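Local structure of endoglucanase (Acetivibrio cellulolyticus, 5NRM) at residues A[31-36]-A[85-90]; A[61-66]-A[79-84]. The protein is a cellulosomal scaffoldin whose cohesin domain, the part modelled here, binds a type I dockerin, and the whole protein probably also hydrolyses beta-1,4-glucosidic bonds of cellulose. One frame throughout, in Å; residues are numbered along the deposited sequence. Where two conformers were deposited one is given.

Contact 1. Residues A[31-36]-A[85-90]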
loop_
_atom_site.group_PDB
_atom_site.type_symbol
_atom_site.label_atom_id
_atom_site.label_comp_id
_atom_site.label_asym_id
_atom_site.label_seq_id
_atom_site.Cartn_x
_atom_site.Cartn_y
_atom_site.Cartn_z
ATOM N N GLY A 31 -4.638 15.894 1.866
ATOM C CA GLY A 31 -3.573 15.010 1.486
ATOM C C GLY A 31 -3.805 13.510 1.742
ATOM O O GLY A 31 -4.908 13.075 2.127
ATOM N N ILE A 32 -2.754 12.723 1.531
ATOM C CA ILE A 32 -2.735 11.323 1.863
ATOM C C ILE A 32 -1.530 11.057 2.739
ATOM O O ILE A 32 -0.380 11.233 2.279
ATOM C CB ILE A 32 -2.673 10.440 0.607
ATOM C CG1 ILE A 32 -3.938 10.605 -0.251
ATOM C CG2 ILE A 32 -2.385 8.982 0.957
ATOM C CD1 ILE A 32 -5.240 10.181 0.361
ATOM N N SER A 33 -1.755 10.628 3.974
ATOM C CA SER A 33 -0.712 10.279 4.933
ATOM C C SER A 33 -0.484 8.799 5.091
ATOM O O SER A 33 0.550 8.421 5.622
ATOM C CB SER A 33 -0.974 10.866 6.307
ATOM O OG SER A 33 -0.984 12.289 6.277
ATOM N N THR A 34 -1.443 7.970 4.698
ATOM C CA THR A 34 -1.275 6.505 4.821
ATOM C C THR A 34 -1.919 5.810 3.642
ATOM O O THR A 34 -2.958 6.297 3.118
ATOM C CB THR A 34 -1.944 5.924 6.149
ATOM O OG1 THR A 34 -3.302 5.503 5.914
ATOM C CG2 THR A 34 -2.067 6.897 7.235
ATOM N N ALA A 35 -1.402 4.662 3.258
ATOM C CA ALA A 35 -2.057 3.823 2.239
ATOM C C ALA A 35 -1.693 2.403 2.432
ATOM O O ALA A 35 -0.513 2.117 2.741
ATOM C CB ALA A 35 -1.694 4.270 0.840
ATOM N N ASP A 36 -2.636 1.475 2.166
ATOM C CA ASP A 36 -2.316 0.081 2.019
ATOM C C ASP A 36 -3.269 -0.558 1.081
ATOM O O ASP A 36 -4.465 -0.373 1.189
ATOM C CB ASP A 36 -2.239 -0.696 3.375
ATOM C CG ASP A 36 -3.596 -0.881 4.036
ATOM O OD1 ASP A 36 -4.026 0.109 4.600
ATOM O OD2 ASP A 36 -4.182 -1.977 3.947
ATOM N N THR A 85 4.270 16.872 8.032
ATOM C CA THR A 85 4.123 17.626 6.767
ATOM C C THR A 85 4.606 16.829 5.588
ATOM O O THR A 85 4.895 17.349 4.532
ATOM C CB THR A 85 4.974 18.868 6.831
ATOM O OG1 THR A 85 6.301 18.426 7.206
ATOM C CG2 THR A 85 4.347 19.865 7.875
ATOM N N GLY A 86 4.655 15.522 5.762
ATOM C CA GLY A 86 5.112 14.606 4.701
ATOM C C GLY A 86 4.018 13.895 3.941
ATOM O O GLY A 86 4.196 12.830 3.333
ATOM N N TYR A 87 2.781 14.373 4.069
ATOM C CA TYR A 87 1.701 13.783 3.310
ATOM C C TYR A 87 1.863 14.074 1.806
ATOM O O TYR A 87 2.498 15.044 1.394
ATOM C CB TYR A 87 0.308 14.207 3.779
ATOM C CG TYR A 87 0.112 15.656 4.004
ATOM C CD1 TYR A 87 0.487 16.232 5.211
ATOM C CD2 TYR A 87 -0.369 16.470 3.005
ATOM C CE1 TYR A 87 0.329 17.600 5.430
ATOM C CE2 TYR A 87 -0.533 17.808 3.201
ATOM C CZ TYR A 87 -0.183 18.374 4.386
ATOM O OH TYR A 87 -0.369 19.735 4.483
ATOM N N ILE A 88 1.242 13.186 1.030
ATOM C CA ILE A 88 1.222 13.279 -0.451
ATOM C C ILE A 88 0.148 14.266 -0.766
ATOM O O ILE A 88 -0.964 14.211 -0.246
ATOM C CB ILE A 88 0.937 11.911 -1.105
ATOM C CG1 ILE A 88 2.027 10.930 -0.812
ATOM C CG2 ILE A 88 0.641 12.112 -2.588
ATOM C CD1 ILE A 88 1.672 9.525 -1.092
ATOM N N SER A 89 0.453 15.250 -1.613
ATOM C CA SER A 89 -0.434 16.344 -1.898
ATOM C C SER A 89 -0.862 16.464 -3.393
ATOM O O SER A 89 -1.884 17.105 -3.729
ATOM C CB SER A 89 0.294 17.649 -1.538
ATOM O OG SER A 89 1.591 17.664 -2.211
ATOM N N THR A 90 -0.128 15.753 -4.240
ATOM C CA THR A 90 -0.242 15.935 -5.684
ATOM C C THR A 90 -0.708 14.651 -6.327
ATOM O O THR A 90 -0.239 13.577 -6.027
ATOM C CB THR A 90 1.160 16.301 -6.226
ATOM O OG1 THR A 90 1.499 17.551 -5.610
ATOM C CG2 THR A 90 1.138 16.474 -7.744
#
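Chi1 of 47° sets Tyr87 CG between the backbone N and the carbonyl carbon, from where the ring passes Gly31 and leads away; the backbone itself points CB at segment 31-36. CB is the real point of touch, 3.4 Å from Ser33 OG and equally near Ile32 O. Further out, Tyr87 CD2 lies 3.8 Å from Gly31 CA, whose lack of a side chain lets the ring lie against bare backbone. For Ile88, chi1 swings CG1 to the side of its own N and brings it within 3.9 Å of Ile32 O, while its CB stands 4.3 Å from Ile32 CB.

Between these side chains Ile32 and Ile88 form a single antiparallel bridge, a hydrogen-bonded pair. Ile32 N donates to Ile88 O over 2.9 Å at 154°, and Ile88 N returns the bond to Ile32 O over 2.8 Å at a straighter 169°. The bridge ties the run into strand 34-41 to the loop leading toward strand 92-101. Just beyond it, Ser33 and Thr34 both face Gly122 in a classic beta bulge, and Thr34 and Asp36 then hydrogen-bond to Ser13 of the bound dockerin chain. Ile88 packs on Phe78 and Phe94.

No charged group touches across this join. It is held by the N-H and C=O of Ile32 and of Ile88, which satisfy each other, with isoleucine carbon, Tyr87 and the hydroxyl of Ser33 around them, which implies that the loop is fixed here mainly by its backbone.

Contact 2. Residues A[61-66]-A[79-84]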
loop_
_atom_site.group_PDB
_atom_site.type_symbol
_atom_site.label_atom_id
_atom_site.label_comp_id
_atom_site.label_asym_id
_atom_site.label_seq_id
_atom_site.Cartn_x
_atom_site.Cartn_y
_atom_site.Cartn_z
ATOM N N GLY A 61 12.283 6.274 0.339
ATOM C CA GLY A 61 13.215 5.381 1.011
ATOM C C GLY A 61 12.820 5.069 2.429
ATOM O O GLY A 61 13.243 4.075 2.986
ATOM N N VAL A 62 12.117 5.985 3.090
ATOM C CA VAL A 62 11.540 5.762 4.411
ATOM C C VAL A 62 10.077 5.337 4.392
ATOM O O VAL A 62 9.683 4.449 5.134
ATOM C CB VAL A 62 11.722 7.019 5.228
ATOM C CG1 VAL A 62 11.035 6.939 6.595
ATOM C CG2 VAL A 62 13.186 7.375 5.362
ATOM N N ASN A 63 9.289 5.998 3.558
ATOM C CA ASN A 63 7.830 5.977 3.724
ATOM C C ASN A 63 7.133 4.921 2.955
ATOM O O ASN A 63 5.962 4.652 3.222
ATOM C CB ASN A 63 7.269 7.309 3.236
ATOM C CG ASN A 63 7.603 8.488 4.158
ATOM O OD1 ASN A 63 8.071 8.313 5.297
ATOM N ND2 ASN A 63 7.262 9.660 3.705
ATOM N N PHE A 64 7.777 4.321 1.970
ATOM C CA PHE A 64 7.083 3.491 0.994
ATOM C C PHE A 64 7.637 2.117 0.875
ATOM O O PHE A 64 8.887 1.945 0.748
ATOM C CB PHE A 64 7.195 4.213 -0.361
ATOM C CG PHE A 64 6.464 3.536 -1.509
ATOM C CD1 PHE A 64 5.162 3.917 -1.888
ATOM C CD2 PHE A 64 7.140 2.582 -2.304
ATOM C CE1 PHE A 64 4.545 3.319 -2.962
ATOM C CE2 PHE A 64 6.475 1.977 -3.377
ATOM C CZ PHE A 64 5.206 2.349 -3.679
ATOM N N GLY A 65 6.786 1.141 0.747
ATOM C CA GLY A 65 7.227 -0.197 0.445
ATOM C C GLY A 65 6.265 -0.951 -0.459
ATOM O O GLY A 65 5.042 -0.776 -0.387
ATOM N N ILE A 66 6.821 -1.898 -1.240
ATOM C CA ILE A 66 6.063 -2.840 -2.029
ATOM C C ILE A 66 6.733 -4.198 -1.910
ATOM O O ILE A 66 7.982 -4.291 -2.024
ATOM C CB ILE A 66 5.894 -2.317 -3.489
ATOM C CG1 ILE A 66 4.871 -3.165 -4.247
ATOM C CG2 ILE A 66 7.238 -2.169 -4.179
ATOM C CD1 ILE A 66 4.343 -2.500 -5.507
ATOM N N LEU A 79 3.387 5.401 4.459
ATOM C CA LEU A 79 3.068 6.245 5.588
ATOM C C LEU A 79 3.992 7.429 5.614
ATOM O O LEU A 79 5.214 7.262 5.408
ATOM C CB LEU A 79 3.305 5.387 6.872
ATOM C CG LEU A 79 3.065 6.131 8.211
ATOM C CD1 LEU A 79 1.595 6.536 8.407
ATOM C CD2 LEU A 79 3.566 5.335 9.387
ATOM N N ASP A 80 3.459 8.584 5.929
ATOM C CA ASP A 80 4.297 9.741 6.273
ATOM C C ASP A 80 4.911 9.528 7.615
ATOM O O ASP A 80 4.263 9.795 8.607
ATOM C CB ASP A 80 3.491 11.057 6.259
ATOM C CG ASP A 80 4.267 12.237 6.785
ATOM O OD1 ASP A 80 5.521 12.086 6.893
ATOM O OD2 ASP A 80 3.610 13.232 7.168
ATOM N N TYR A 81 6.134 8.994 7.668
ATOM C CA TYR A 81 6.736 8.631 8.968
ATOM C C TYR A 81 6.879 9.883 9.837
ATOM O O TYR A 81 6.952 9.708 11.058
ATOM C CB TYR A 81 8.126 8.023 8.786
ATOM C CG TYR A 81 8.127 6.520 8.605
ATOM C CD1 TYR A 81 7.213 5.883 7.759
ATOM C CD2 TYR A 81 8.997 5.730 9.289
ATOM C CE1 TYR A 81 7.237 4.518 7.579
ATOM C CE2 TYR A 81 9.046 4.356 9.080
ATOM C CZ TYR A 81 8.154 3.752 8.247
ATOM O OH TYR A 81 8.120 2.392 7.996
ATOM N N THR A 82 6.893 11.097 9.279
ATOM C CA THR A 82 6.939 12.264 10.124
ATOM C C THR A 82 5.612 12.536 10.855
ATOM O O THR A 82 5.573 13.341 11.802
ATOM C CB THR A 82 7.343 13.568 9.402
ATOM O OG1 THR A 82 6.280 14.073 8.607
ATOM C CG2 THR A 82 8.619 13.357 8.557
ATOM N N MET A 83 4.534 12.026 10.301
ATOM C CA MET A 83 3.154 12.291 10.782
ATOM C C MET A 83 2.946 13.797 10.934
ATOM O O MET A 83 2.334 14.260 11.921
ATOM C CB MET A 83 2.855 11.518 12.071
ATOM C CG MET A 83 2.919 9.995 11.921
ATOM S SD MET A 83 1.470 9.427 11.013
ATOM C CE MET A 83 0.118 9.911 11.987
ATOM N N SER A 84 3.401 14.581 9.967
ATOM C CA SER A 84 3.340 16.017 10.095
ATOM C C SER A 84 3.209 16.731 8.782
ATOM O O SER A 84 2.124 17.074 8.360
ATOM C CB SER A 84 4.547 16.515 10.898
ATOM O OG SER A 84 4.530 17.922 10.884
HETATM O O HOH W 1 7.768 12.106 5.277
#
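Asn63 grips the other segment with two hydrogen bonds, one from its main chain and one from its side chain. Its carbonyl O takes Leu79 N at 3.0 Å, and its amide OD1 takes Tyr81 N at 3.1 Å. The second bond is straight at the donor, 167° at the hydrogen, yet it arrives 58° out of the amide plane and so misses the lone pairs. CG of Asn63 sits anti to its carbonyl carbon, which swings the amide across to Tyr81 but also leaves OD1 3.0 Å from Leu79 O, two acceptors pressed together.

These bonds close the open end of the antiparallel hairpin made by strands 64-70 and 73-79 of the cohesin beta-sandwich, where the short helix 60-63 runs into the first strand.

Water adds a bridge: it accepts from Asn63 ND2 at 3.0 Å and donates to Asp80 OD1 at 2.8 Å. That carboxylate organises its own loop. Thr82 OG1 reaches the syn lone pair of Asp80 OD1, Thr82 N meets the same oxygen from above the plane in an Asx turn, and Ser84 N bonds to OD2. A type I turn, Asp80 to Met83, runs through the same residues.

The apolar part is a CH-pi contact. Val62 CG1 stands over the Tyr81 ring, 3.9 Å from its centroid and 27° off the normal, and Val62 O lies above the same face, 3.4 Å from the ring plane and off centre. Phe52 of the dockerin chain meets the Tyr81 ring edge-to-face, and Tyr81 O accepts from the dockerin's Arg20 NE.

In the fold
The two contacts lie with centres about 9 Å apart on one side of the cohesin domain, and contact 2 is nested along the chain within the loop that contact 1 closes. The segment 79-84 leads straight into 85-90, so both contacts fasten successive parts of the connection between strands 73-79 and 92-101: first to the end of helix 60-63, just before strand 64-70, then to the residues leading into strand 34-41. Asp80 links them: its N is hydrogen-bonded to Ser33 O and its OD2 to Gly86 N. Both contacts reach the same sheet and carry residues that touch the dockerin, which places this braced loop beside the partner-binding surface.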